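PDB 5VJC: protein mini spindles from Drosophila melanogaster, which probably binds tubulin through its TOG domain and promotes microtubule dynamics and formation of the mitotic spindle. Local coordinates for residues A[12-17]-A[125-130]; A[87-92]-A[131-136]; A[117-122]-A[135-140]; A[140-145]-A[174-179]. One frame throughout, in Å; residues are numbered along the deposited sequence.

Contact 1 of 4, residues A[12-17]-A[125-130]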
loop_
_atom_site.group_PDB
_atom_site.type_symbol
_atom_site.label_atom_id
_atom_site.label_comp_id
_atom_site.label_asym_id
_atom_site.label_seq_id
_atom_site.Cartn_x
_atom_site.Cartn_y
_atom_site.Cartn_z
ATOM N N SER A 12 19.967 -15.403 -6.734
ATOM C CA SER A 12 18.661 -15.794 -7.254
ATOM C C SER A 12 17.815 -16.457 -6.177
ATOM O O SER A 12 16.912 -17.236 -6.479
ATOM C CB SER A 12 18.830 -16.743 -8.443
ATOM O OG SER A 12 19.419 -17.953 -8.003
ATOM N N ALA A 13 18.109 -16.156 -4.915
ATOM C CA ALA A 13 17.411 -16.796 -3.808
ATOM C C ALA A 13 15.913 -16.440 -3.756
ATOM O O ALA A 13 15.117 -17.155 -3.136
ATOM C CB ALA A 13 18.085 -16.442 -2.493
ATOM N N LYS A 14 15.521 -15.360 -4.416
ATOM C CA LYS A 14 14.114 -14.979 -4.419
ATOM C C LYS A 14 13.258 -16.085 -5.036
ATOM O O LYS A 14 12.122 -16.317 -4.611
ATOM C CB LYS A 14 13.897 -13.640 -5.170
ATOM C CG LYS A 14 12.468 -13.116 -5.076
ATOM C CD LYS A 14 12.203 -11.996 -6.096
ATOM C CE LYS A 14 12.910 -10.688 -5.690
ATOM N NZ LYS A 14 12.615 -9.658 -6.734
ATOM N N ASN A 15 13.807 -16.785 -6.030
ATOM C CA ASN A 15 13.082 -17.886 -6.637
ATOM C C ASN A 15 12.647 -18.921 -5.611
ATOM O O ASN A 15 11.489 -19.344 -5.602
ATOM C CB ASN A 15 13.925 -18.558 -7.739
ATOM C CG ASN A 15 14.101 -17.661 -8.938
ATOM O OD1 ASN A 15 13.261 -16.802 -9.207
ATOM N ND2 ASN A 15 15.211 -17.822 -9.641
ATOM N N GLN A 16 13.555 -19.298 -4.721
ATOM C CA GLN A 16 13.224 -20.312 -3.732
ATOM C C GLN A 16 12.230 -19.761 -2.712
ATOM O O GLN A 16 11.383 -20.500 -2.201
ATOM C CB GLN A 16 14.480 -20.834 -3.022
ATOM C CG GLN A 16 14.225 -22.101 -2.223
ATOM C CD GLN A 16 13.642 -23.218 -3.088
ATOM O OE1 GLN A 16 14.242 -23.619 -4.094
ATOM N NE2 GLN A 16 12.459 -23.708 -2.713
ATOM N N ARG A 17 12.319 -18.466 -2.428
ATOM C CA ARG A 17 11.405 -17.865 -1.461
ATOM C C ARG A 17 9.992 -17.863 -2.027
ATOM O O ARG A 17 9.040 -18.219 -1.334
ATOM C CB ARG A 17 11.861 -16.454 -1.090
ATOM C CG ARG A 17 13.210 -16.433 -0.334
ATOM C CD ARG A 17 13.454 -15.071 0.311
ATOM N NE ARG A 17 13.621 -14.009 -0.679
ATOM C CZ ARG A 17 14.796 -13.630 -1.176
ATOM N NH1 ARG A 17 15.910 -14.258 -0.813
ATOM N NH2 ARG A 17 14.852 -12.643 -2.061
ATOM N N GLU A 125 14.080 0.463 -14.448
ATOM C CA GLU A 125 14.555 -0.837 -14.898
ATOM C C GLU A 125 13.443 -1.692 -15.517
ATOM O O GLU A 125 13.681 -2.830 -15.914
ATOM C CB GLU A 125 15.196 -1.589 -13.728
ATOM C CG GLU A 125 16.389 -0.875 -13.105
ATOM C CD GLU A 125 17.637 -0.898 -13.982
ATOM O OE1 GLU A 125 17.683 -1.692 -14.953
ATOM O OE2 GLU A 125 18.579 -0.122 -13.689
ATOM N N GLU A 126 12.235 -1.139 -15.594
ATOM C CA GLU A 126 11.072 -1.843 -16.137
ATOM C C GLU A 126 10.829 -3.163 -15.392
ATOM O O GLU A 126 10.433 -4.171 -15.977
ATOM C CB GLU A 126 11.235 -2.094 -17.647
ATOM C CG GLU A 126 11.512 -0.818 -18.428
ATOM C CD GLU A 126 11.436 -1.016 -19.929
ATOM O OE1 GLU A 126 12.450 -1.444 -20.514
ATOM O OE2 GLU A 126 10.362 -0.744 -20.518
ATOM N N TYR A 127 11.052 -3.145 -14.088
ATOM C CA TYR A 127 10.769 -4.333 -13.291
ATOM C C TYR A 127 9.264 -4.420 -13.043
ATOM O O TYR A 127 8.593 -3.409 -12.856
ATOM C CB TYR A 127 11.549 -4.301 -11.978
ATOM C CG TYR A 127 11.274 -5.484 -11.052
ATOM C CD1 TYR A 127 11.834 -6.738 -11.305
ATOM C CD2 TYR A 127 10.453 -5.339 -9.933
ATOM C CE1 TYR A 127 11.570 -7.833 -10.472
ATOM C CE2 TYR A 127 10.195 -6.414 -9.077
ATOM C CZ TYR A 127 10.757 -7.665 -9.359
ATOM O OH TYR A 127 10.498 -8.729 -8.523
ATOM N N ILE A 128 8.760 -5.644 -13.059
ATOM C CA ILE A 128 7.373 -5.993 -12.798
ATOM C C ILE A 128 7.293 -6.729 -11.464
ATOM O O ILE A 128 7.944 -7.765 -11.322
ATOM C CB ILE A 128 6.849 -6.909 -13.924
ATOM C CG1 ILE A 128 6.763 -6.118 -15.218
ATOM C CG2 ILE A 128 5.502 -7.513 -13.573
ATOM C CD1 ILE A 128 5.951 -4.901 -15.067
ATOM N N LEU A 129 6.548 -6.213 -10.484
ATOM C CA LEU A 129 6.463 -6.900 -9.192
ATOM C C LEU A 129 5.888 -8.303 -9.330
ATOM O O LEU A 129 4.896 -8.524 -10.045
ATOM C CB LEU A 129 5.600 -6.145 -8.173
ATOM C CG LEU A 129 5.936 -4.801 -7.526
ATOM C CD1 LEU A 129 4.980 -4.556 -6.350
ATOM C CD2 LEU A 129 7.372 -4.721 -7.057
ATOM N N ALA A 130 6.509 -9.252 -8.638
ATOM C CA ALA A 130 5.902 -10.562 -8.472
ATOM C C ALA A 130 4.562 -10.391 -7.759
ATOM O O ALA A 130 4.388 -9.452 -6.966
ATOM C CB ALA A 130 6.819 -11.481 -7.672
#
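The contact is a single polar bond between side chains, Lys14 to Tyr127, near the surface of the chain. It joins the first turn of helix 13-22 to the loop between helices 105-124 and 131-142. Lys14 NZ donates to Tyr127 OH over 2.9 Å. The two side chains come from opposite directions and meet at their polar ends. The ammonium group stands oblique to the tyrosine ring, 3.8 Å from Tyr127 CZ. The backbones stay well apart, and the closest CA atoms are those of Lys14 and Ala130, at 10.2 Å. Lys14 reaches across this gap with CG anti to the backbone N (chi1 -174°) and one bend, at chi3.

Both polar ends have a stronger partner in Glu133, on helix 131-142. Glu133 OE2 forms a salt bridge with Lys14 NZ, and Glu133 OE1 a hydrogen bond with Tyr127 OH. The carbonyl of Val86 is a further acceptor for Lys14 NZ, so three groups grip the ammonium. A methionine in place of Lys14 would probably leave the charge of Glu133 without its mate and Tyr127 OH without a donor. Through the shared carboxylate, helix 13-22 is tied to an inter-helix loop of the TOG-domain solenoid. Around the bond, Lys14 touches Asp90 and Tyr127 touches Leu89, both on helix 89-99. Tyr127 also rests on Leu122 of helix 105-124, so the loop is held between the helices.

Contact 2 of 4, residues A[87-92]-A[131-136]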
loop_
_atom_site.group_PDB
_atom_site.type_symbol
_atom_site.label_atom_id
_atom_site.label_comp_id
_atom_site.label_asym_id
_atom_site.label_seq_id
_atom_site.Cartn_x
_atom_site.Cartn_y
_atom_site.Cartn_z
ATOM N N CYS A 87 17.179 -8.107 -6.448
ATOM C CA CYS A 87 17.329 -9.491 -6.002
ATOM C C CYS A 87 16.767 -9.741 -4.588
ATOM O O CYS A 87 16.347 -10.862 -4.258
ATOM C CB CYS A 87 18.811 -9.895 -6.054
ATOM S SG CYS A 87 19.460 -10.015 -7.738
ATOM N N ASN A 88 16.774 -8.710 -3.747
ATOM C CA ASN A 88 16.287 -8.867 -2.387
ATOM C C ASN A 88 15.027 -8.025 -2.110
ATOM O O ASN A 88 14.642 -7.838 -0.963
ATOM C CB ASN A 88 17.396 -8.513 -1.395
ATOM C CG ASN A 88 18.572 -9.476 -1.470
ATOM O OD1 ASN A 88 18.599 -10.469 -0.761
ATOM N ND2 ASN A 88 19.542 -9.182 -2.335
ATOM N N LEU A 89 14.375 -7.557 -3.169
ATOM C CA LEU A 89 13.246 -6.635 -3.016
ATOM C C LEU A 89 12.165 -7.144 -2.070
ATOM O O LEU A 89 11.647 -6.390 -1.237
ATOM C CB LEU A 89 12.607 -6.341 -4.385
ATOM C CG LEU A 89 11.387 -5.403 -4.373
ATOM C CD1 LEU A 89 11.738 -3.993 -3.822
ATOM C CD2 LEU A 89 10.741 -5.319 -5.789
ATOM N N ASP A 90 11.810 -8.416 -2.231
ATOM C CA ASP A 90 10.734 -9.018 -1.450
ATOM C C ASP A 90 11.047 -8.979 0.056
ATOM O O ASP A 90 10.159 -8.688 0.878
ATOM C CB ASP A 90 10.460 -10.462 -1.939
ATOM C CG ASP A 90 11.679 -11.395 -1.786
ATOM O OD1 ASP A 90 12.791 -11.021 -2.224
ATOM O OD2 ASP A 90 11.515 -12.508 -1.222
ATOM N N LEU A 91 12.309 -9.223 0.418
ATOM C CA LEU A 91 12.739 -9.167 1.817
ATOM C C LEU A 91 12.669 -7.736 2.355
ATOM O O LEU A 91 12.260 -7.505 3.492
ATOM C CB LEU A 91 14.179 -9.691 1.973
ATOM C CG LEU A 91 14.390 -11.119 1.443
ATOM C CD1 LEU A 91 15.886 -11.509 1.453
ATOM C CD2 LEU A 91 13.579 -12.049 2.320
ATOM N N ILE A 92 13.103 -6.788 1.540
ATOM C CA ILE A 92 13.123 -5.386 1.974
ATOM C C ILE A 92 11.699 -4.838 2.121
ATOM O O ILE A 92 11.415 -4.113 3.084
ATOM C CB ILE A 92 13.919 -4.497 1.006
ATOM C CG1 ILE A 92 15.398 -4.914 0.985
ATOM C CG2 ILE A 92 13.812 -3.036 1.404
ATOM C CD1 ILE A 92 16.020 -5.001 2.359
ATOM N N GLU A 131 3.614 -11.283 -8.047
ATOM C CA GLU A 131 2.341 -11.327 -7.329
ATOM C C GLU A 131 2.563 -11.304 -5.792
ATOM O O GLU A 131 1.873 -10.584 -5.051
ATOM C CB GLU A 131 1.546 -12.568 -7.744
ATOM C CG GLU A 131 0.283 -12.772 -6.959
ATOM C CD GLU A 131 -0.674 -11.610 -7.134
ATOM O OE1 GLU A 131 -0.935 -11.263 -8.307
ATOM O OE2 GLU A 131 -1.136 -11.033 -6.109
ATOM N N ASN A 132 3.565 -12.043 -5.336
ATOM C CA ASN A 132 3.862 -12.130 -3.904
ATOM C C ASN A 132 4.398 -10.824 -3.343
ATOM O O ASN A 132 4.085 -10.474 -2.222
ATOM C CB ASN A 132 4.869 -13.240 -3.637
ATOM C CG ASN A 132 4.448 -14.548 -4.256
ATOM O OD1 ASN A 132 4.353 -14.678 -5.492
ATOM N ND2 ASN A 132 4.173 -15.528 -3.406
ATOM N N GLU A 133 5.210 -10.111 -4.124
ATOM C CA GLU A 133 5.743 -8.837 -3.654
ATOM C C GLU A 133 4.611 -7.819 -3.459
ATOM O O GLU A 133 4.493 -7.224 -2.384
ATOM C CB GLU A 133 6.810 -8.308 -4.609
ATOM C CG GLU A 133 8.106 -9.125 -4.519
ATOM C CD GLU A 133 9.072 -8.876 -5.651
ATOM O OE1 GLU A 133 8.629 -8.553 -6.779
ATOM O OE2 GLU A 133 10.290 -9.023 -5.413
ATOM N N GLY A 134 3.779 -7.634 -4.477
ATOM C CA GLY A 134 2.590 -6.795 -4.365
ATOM C C GLY A 134 1.683 -7.159 -3.192
ATOM O O GLY A 134 1.306 -6.302 -2.384
ATOM N N SER A 135 1.317 -8.436 -3.100
ATOM C CA SER A 135 0.410 -8.909 -2.053
ATOM C C SER A 135 0.969 -8.744 -0.647
ATOM O O SER A 135 0.231 -8.495 0.291
ATOM C CB SER A 135 0.072 -10.389 -2.272
ATOM O OG SER A 135 -0.922 -10.493 -3.260
ATOM N N SER A 136 2.274 -8.921 -0.503
ATOM C CA SER A 136 2.899 -8.850 0.814
ATOM C C SER A 136 2.993 -7.419 1.303
ATOM O O SER A 136 3.186 -7.179 2.499
ATOM C CB SER A 136 4.299 -9.440 0.771
ATOM O OG SER A 136 5.156 -8.518 0.109
HETATM O O HOH W 1 7.660 -9.218 -0.492
#
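Glu133 meets Leu89 and Asp90 where the start of helix 131-142 faces the start of helix 89-99. The backbones are close, with Asp90 CA and Glu133 CA 5.5 Å apart. The aliphatic part of Glu133 does some of the packing: its CG lies 3.7 Å from Asp90 CB. The Glu133 and Leu89 side chains cross at about a right angle. There Glu133 OE2 is 3.7 Å from Leu89 CB, and Glu133 CD is 3.9 Å from Leu89 CD2. The chain of Glu133 is extended beyond CG (chi2 166°), which carries the acid over the leucine.

Glu133 OE2 and Asp90 OD1 are like charges 4.5 Å apart. Each has a cation of its own, Lys14 for Glu133 and Arg17 for Asp90, and these probably offset the repulsion. Tyr127 OH bonds to the other oxygen, Glu133 OE1. A glutamine in place of Glu133 would probably leave the Lys14 charge without its mate in this buried site.

A water bridges the two helices, donating to Asp90 O at 2.9 Å and to Ser136 OG at 2.7 Å. Glu133 OE1 also accepts from the backbone N of Ala130, the N-cap residue, as in a capping box. The reciprocal side-chain bond is absent, because Ala130 has no side-chain oxygen to give it. The arrangement belongs to the packed helices of a TOG domain, an alpha-solenoid of HEAT repeats.

Contact 3 of 4, residues A[117-122]-A[135-140]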
loop_
_atom_site.group_PDB
_atom_site.type_symbol
_atom_site.label_atom_id
_atom_site.label_comp_id
_atom_site.label_asym_id
_atom_site.label_seq_id
_atom_site.Cartn_x
_atom_site.Cartn_y
_atom_site.Cartn_z
ATOM N N GLN A 117 12.515 6.090 -3.708
ATOM C CA GLN A 117 13.751 5.849 -4.481
ATOM C C GLN A 117 13.760 4.430 -5.071
ATOM O O GLN A 117 14.167 4.217 -6.216
ATOM C CB GLN A 117 15.017 6.023 -3.629
ATOM C CG GLN A 117 15.193 7.294 -2.783
ATOM C CD GLN A 117 16.353 7.110 -1.796
ATOM O OE1 GLN A 117 16.167 7.110 -0.564
ATOM N NE2 GLN A 117 17.560 6.893 -2.340
ATOM N N VAL A 118 13.317 3.462 -4.278
ATOM C CA VAL A 118 13.234 2.070 -4.739
ATOM C C VAL A 118 12.300 1.908 -5.932
ATOM O O VAL A 118 12.671 1.300 -6.935
ATOM C CB VAL A 118 12.749 1.133 -3.612
ATOM C CG1 VAL A 118 12.345 -0.239 -4.169
ATOM C CG2 VAL A 118 13.836 0.981 -2.553
ATOM N N PHE A 119 11.087 2.449 -5.837
ATOM C CA PHE A 119 10.127 2.209 -6.912
ATOM C C PHE A 119 10.496 2.969 -8.179
ATOM O O PHE A 119 10.222 2.488 -9.275
ATOM C CB PHE A 119 8.697 2.519 -6.442
ATOM C CG PHE A 119 8.081 1.357 -5.730
ATOM C CD1 PHE A 119 7.378 0.394 -6.433
ATOM C CD2 PHE A 119 8.300 1.168 -4.375
ATOM C CE1 PHE A 119 6.862 -0.723 -5.795
ATOM C CE2 PHE A 119 7.777 0.052 -3.717
ATOM C CZ PHE A 119 7.059 -0.893 -4.432
ATOM N N GLN A 120 11.182 4.105 -8.034
ATOM C CA GLN A 120 11.768 4.772 -9.195
ATOM C C GLN A 120 12.778 3.867 -9.921
ATOM O O GLN A 120 12.756 3.763 -11.156
ATOM C CB GLN A 120 12.449 6.087 -8.804
ATOM C CG GLN A 120 12.764 6.935 -10.048
ATOM C CD GLN A 120 11.523 7.146 -10.915
ATOM O OE1 GLN A 120 10.507 7.667 -10.441
ATOM N NE2 GLN A 120 11.590 6.726 -12.181
ATOM N N VAL A 121 13.647 3.205 -9.169
ATOM C CA VAL A 121 14.558 2.209 -9.761
ATOM C C VAL A 121 13.782 1.103 -10.481
ATOM O O VAL A 121 14.107 0.742 -11.622
ATOM C CB VAL A 121 15.491 1.592 -8.697
ATOM C CG1 VAL A 121 16.234 0.361 -9.249
ATOM C CG2 VAL A 121 16.490 2.635 -8.236
ATOM N N LEU A 122 12.727 0.593 -9.855
ATOM C CA LEU A 122 11.929 -0.466 -10.490
ATOM C C LEU A 122 11.284 0.021 -11.796
ATOM O O LEU A 122 11.236 -0.704 -12.802
ATOM C CB LEU A 122 10.850 -0.970 -9.532
ATOM C CG LEU A 122 11.348 -1.467 -8.171
ATOM C CD1 LEU A 122 10.190 -2.043 -7.345
ATOM C CD2 LEU A 122 12.475 -2.486 -8.337
ATOM N N SER A 135 1.317 -8.436 -3.100
ATOM C CA SER A 135 0.410 -8.909 -2.053
ATOM C C SER A 135 0.969 -8.744 -0.647
ATOM O O SER A 135 0.231 -8.495 0.291
ATOM C CB SER A 135 0.072 -10.389 -2.272
ATOM O OG SER A 135 -0.922 -10.493 -3.260
ATOM N N SER A 136 2.274 -8.921 -0.503
ATOM C CA SER A 136 2.899 -8.850 0.814
ATOM C C SER A 136 2.993 -7.419 1.303
ATOM O O SER A 136 3.186 -7.179 2.499
ATOM C CB SER A 136 4.299 -9.440 0.771
ATOM O OG SER A 136 5.156 -8.518 0.109
ATOM N N PHE A 137 2.880 -6.474 0.366
ATOM C CA PHE A 137 3.307 -5.106 0.619
ATOM C C PHE A 137 2.160 -4.099 0.651
ATOM O O PHE A 137 2.027 -3.365 1.609
ATOM C CB PHE A 137 4.327 -4.678 -0.440
ATOM C CG PHE A 137 4.773 -3.245 -0.315
ATOM C CD1 PHE A 137 5.409 -2.799 0.836
ATOM C CD2 PHE A 137 4.557 -2.341 -1.354
ATOM C CE1 PHE A 137 5.824 -1.450 0.958
ATOM C CE2 PHE A 137 4.978 -1.004 -1.250
ATOM C CZ PHE A 137 5.609 -0.566 -0.097
ATOM N N VAL A 138 1.347 -4.078 -0.397
ATOM C CA VAL A 138 0.329 -3.034 -0.565
ATOM C C VAL A 138 -0.727 -2.913 0.556
ATOM O O VAL A 138 -1.015 -1.800 0.964
ATOM C CB VAL A 138 -0.381 -3.211 -1.920
ATOM C CG1 VAL A 138 -1.442 -2.113 -2.158
ATOM C CG2 VAL A 138 0.658 -3.223 -3.032
ATOM N N PRO A 139 -1.294 -4.037 1.066
ATOM C CA PRO A 139 -2.302 -3.882 2.132
ATOM C C PRO A 139 -1.746 -3.170 3.360
ATOM O O PRO A 139 -2.449 -2.385 4.014
ATOM C CB PRO A 139 -2.683 -5.327 2.496
ATOM C CG PRO A 139 -2.251 -6.141 1.365
ATOM C CD PRO A 139 -1.130 -5.444 0.668
ATOM N N HIS A 140 -0.475 -3.450 3.651
ATOM C CA HIS A 140 0.181 -2.906 4.812
ATOM C C HIS A 140 0.548 -1.458 4.594
ATOM O O HIS A 140 0.433 -0.638 5.515
ATOM C CB HIS A 140 1.422 -3.736 5.161
ATOM C CG HIS A 140 1.117 -5.179 5.376
ATOM N ND1 HIS A 140 0.471 -5.640 6.502
ATOM C CD2 HIS A 140 1.325 -6.260 4.585
ATOM C CE1 HIS A 140 0.320 -6.950 6.409
ATOM N NE2 HIS A 140 0.828 -7.352 5.256
#
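Ser136 OG, beside the Phe137 that meets Phe119, is gripped by more than one group. It donates to Glu133 O, one turn back in the same helix, over 2.9 Å. The hydroxyl is tilted out of the plane of that carbonyl. A weak bond to Asn132 O adds to the hold.

The contact between the two segments is apolar. Phe119 and Phe137 reach toward each other from backbones whose CA atoms are 12.5 Å apart. The planes are 19° from parallel, but the rings have slid past each other and overlap little. Phe119 CZ and Phe137 CE2 are the nearest atoms, at 3.8 Å, and the centroids are 5.8 Å apart. A chi1 of 177° turns the Phe137 ring away from its own N, toward helix 105-124. Leu122 CD1 lies over one face of the Phe119 ring, toward its rim. Helix 131-142 is kinked at Pro139 and His140: the proline has no N-H, and His140 N makes only a weak bond, to Phe137 O.

The ring pair is part of the buried apolar core between packed helices of the HEAT-repeat solenoid. Other helices enclose it. Phe119 packs on Gln162, Val163 and Val166 of helix 150-166. Phe137 packs on Leu93 and Thr97 of helix 89-99.

Contact 4 of 4, residues A[140-145]-A[174-179]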
loop_
_atom_site.group_PDB
_atom_site.type_symbol
_atom_site.label_atom_id
_atom_site.label_comp_id
_atom_site.label_asym_id
_atom_site.label_seq_id
_atom_site.Cartn_x
_atom_site.Cartn_y
_atom_site.Cartn_z
ATOM N N HIS A 140 -0.475 -3.450 3.651
ATOM C CA HIS A 140 0.181 -2.906 4.812
ATOM C C HIS A 140 0.548 -1.458 4.594
ATOM O O HIS A 140 0.433 -0.638 5.515
ATOM C CB HIS A 140 1.422 -3.736 5.161
ATOM C CG HIS A 140 1.117 -5.179 5.376
ATOM N ND1 HIS A 140 0.471 -5.640 6.502
ATOM C CD2 HIS A 140 1.325 -6.260 4.585
ATOM C CE1 HIS A 140 0.320 -6.950 6.409
ATOM N NE2 HIS A 140 0.828 -7.352 5.256
ATOM N N LEU A 141 1.007 -1.145 3.385
ATOM C CA LEU A 141 1.260 0.244 3.038
ATOM C C LEU A 141 -0.026 1.060 3.169
ATOM O O LEU A 141 -0.030 2.114 3.784
ATOM C CB LEU A 141 1.806 0.351 1.617
ATOM C CG LEU A 141 1.848 1.709 0.933
ATOM C CD1 LEU A 141 2.943 2.580 1.557
ATOM C CD2 LEU A 141 2.054 1.518 -0.635
ATOM N N LEU A 142 -1.116 0.541 2.609
ATOM C CA LEU A 142 -2.386 1.262 2.604
ATOM C C LEU A 142 -2.916 1.568 4.001
ATOM O O LEU A 142 -3.628 2.556 4.186
ATOM C CB LEU A 142 -3.436 0.486 1.821
ATOM C CG LEU A 142 -3.486 0.865 0.343
ATOM C CD1 LEU A 142 -4.148 -0.246 -0.444
ATOM C CD2 LEU A 142 -4.261 2.175 0.169
ATOM N N LEU A 143 -2.572 0.721 4.972
ATOM C CA LEU A 143 -2.919 0.949 6.372
ATOM C C LEU A 143 -2.492 2.311 6.875
ATOM O O LEU A 143 -3.127 2.864 7.757
ATOM C CB LEU A 143 -2.294 -0.121 7.275
ATOM C CG LEU A 143 -3.060 -1.443 7.351
ATOM C CD1 LEU A 143 -2.395 -2.336 8.383
ATOM C CD2 LEU A 143 -4.543 -1.224 7.700
ATOM N N LYS A 144 -1.406 2.839 6.323
ATOM C CA LYS A 144 -0.897 4.128 6.760
ATOM C C LYS A 144 -1.497 5.322 5.986
ATOM O O LYS A 144 -1.172 6.471 6.281
ATOM C CB LYS A 144 0.627 4.160 6.636
ATOM C CG LYS A 144 1.370 2.988 7.263
ATOM C CD LYS A 144 0.727 2.483 8.553
ATOM C CE LYS A 144 1.082 3.320 9.741
ATOM N NZ LYS A 144 0.614 2.625 10.983
ATOM N N ILE A 145 -2.363 5.075 5.011
ATOM C CA ILE A 145 -2.821 6.200 4.185
ATOM C C ILE A 145 -3.717 7.126 5.014
ATOM O O ILE A 145 -3.893 8.303 4.684
ATOM C CB ILE A 145 -3.571 5.761 2.917
ATOM C CG1 ILE A 145 -3.499 6.869 1.856
ATOM C CG2 ILE A 145 -5.027 5.393 3.228
ATOM C CD1 ILE A 145 -4.129 6.502 0.522
ATOM N N GLY A 174 -8.620 -2.891 -5.705
ATOM C CA GLY A 174 -9.139 -3.853 -4.749
ATOM C C GLY A 174 -8.623 -3.653 -3.327
ATOM O O GLY A 174 -9.408 -3.666 -2.384
ATOM N N TYR A 175 -7.314 -3.478 -3.158
ATOM C CA TYR A 175 -6.756 -3.229 -1.813
ATOM C C TYR A 175 -7.237 -1.917 -1.190
ATOM O O TYR A 175 -7.490 -1.841 0.014
ATOM C CB TYR A 175 -5.234 -3.235 -1.866
ATOM C CG TYR A 175 -4.653 -4.623 -2.043
ATOM C CD1 TYR A 175 -4.947 -5.637 -1.134
ATOM C CD2 TYR A 175 -3.807 -4.915 -3.095
ATOM C CE1 TYR A 175 -4.417 -6.923 -1.282
ATOM C CE2 TYR A 175 -3.268 -6.189 -3.252
ATOM C CZ TYR A 175 -3.581 -7.188 -2.336
ATOM O OH TYR A 175 -3.051 -8.450 -2.470
ATOM N N VAL A 176 -7.370 -0.879 -2.008
ATOM C CA VAL A 176 -7.912 0.374 -1.518
ATOM C C VAL A 176 -9.354 0.210 -1.069
ATOM O O VAL A 176 -9.732 0.737 -0.004
ATOM C CB VAL A 176 -7.841 1.490 -2.579
ATOM C CG1 VAL A 176 -8.526 2.768 -2.022
ATOM C CG2 VAL A 176 -6.385 1.766 -2.905
ATOM N N MET A 177 -10.143 -0.513 -1.873
ATOM C CA MET A 177 -11.532 -0.845 -1.524
ATOM C C MET A 177 -11.661 -1.469 -0.106
ATOM O O MET A 177 -12.638 -1.217 0.606
ATOM C CB MET A 177 -12.138 -1.810 -2.560
ATOM C CG MET A 177 -12.598 -1.152 -3.877
ATOM S SD MET A 177 -13.886 0.125 -3.651
ATOM C CE MET A 177 -15.253 -0.869 -3.059
ATOM N N GLU A 178 -10.680 -2.274 0.295
ATOM C CA GLU A 178 -10.729 -2.938 1.612
ATOM C C GLU A 178 -10.688 -1.925 2.723
ATOM O O GLU A 178 -11.223 -2.161 3.807
ATOM C CB GLU A 178 -9.575 -3.925 1.788
ATOM C CG GLU A 178 -9.699 -5.170 0.949
ATOM C CD GLU A 178 -11.026 -5.885 1.179
ATOM O OE1 GLU A 178 -11.363 -6.165 2.355
ATOM O OE2 GLU A 178 -11.745 -6.146 0.184
ATOM N N GLY A 179 -10.079 -0.775 2.431
ATOM C CA GLY A 179 -9.948 0.305 3.386
ATOM C C GLY A 179 -11.277 0.908 3.794
ATOM O O GLY A 179 -11.357 1.553 4.828
#
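Leu142 and Val176 bring the two backbones to 7.0 Å between their CA atoms, where helix 131-142 packs on helix 169-178. Both helices belong to the alpha-solenoid of HEAT repeats that forms the TOG domain. Leu142 opens a type I beta turn that runs to Ile145 and is closed by a hydrogen bond from Ile145 N to Leu142 O of 2.9 Å. The same carbonyl also takes a hydrogen bond from Gln187 NE2 of helix 185-202.

Leu142 carries its side of the contact alone. Its CD1 sits 3.5 Å from Tyr175 CB and 3.6 Å from Val176 N. The leucine crosses both partners at about a right angle. Its chi1 of -91°, off the staggered position, sets the two methyls against Tyr175 CB and Val176.

Only the base of Tyr175 meets Leu142. CG stands anti to the carbonyl carbon (chi1 -73°), and the ring leads away to Val138 and Pro139 on helix 131-142. There its hydroxyl bonds with Ser135 OG. Val176 also touches Leu195 of helix 185-202. The last touch is between methyl groups, Leu142 CD2 to Val176 CG2, at 3.8 Å.

In the fold
The four contacts follow one another along the solenoid, and contacts 2, 3 and 4 all use helix 131-142. Contacts 1 and 2 are nearly one site, with centres about 7 Å apart. Arg17 NH2 joins them through a salt bridge of 2.6 Å to Asp90 OD1. Contact 3 lies about 8 Å from contact 2 between centres. Leu89 CD2 and Leu122 CD1 continue the apolar packing between them at 3.7 Å. Contact 4 is about 13 Å from contact 3 between centres, and the two share His140. Contacts 1 and 4 do not touch, their nearest atoms being about 9 Å apart. The charged end thus gives way to an apolar one.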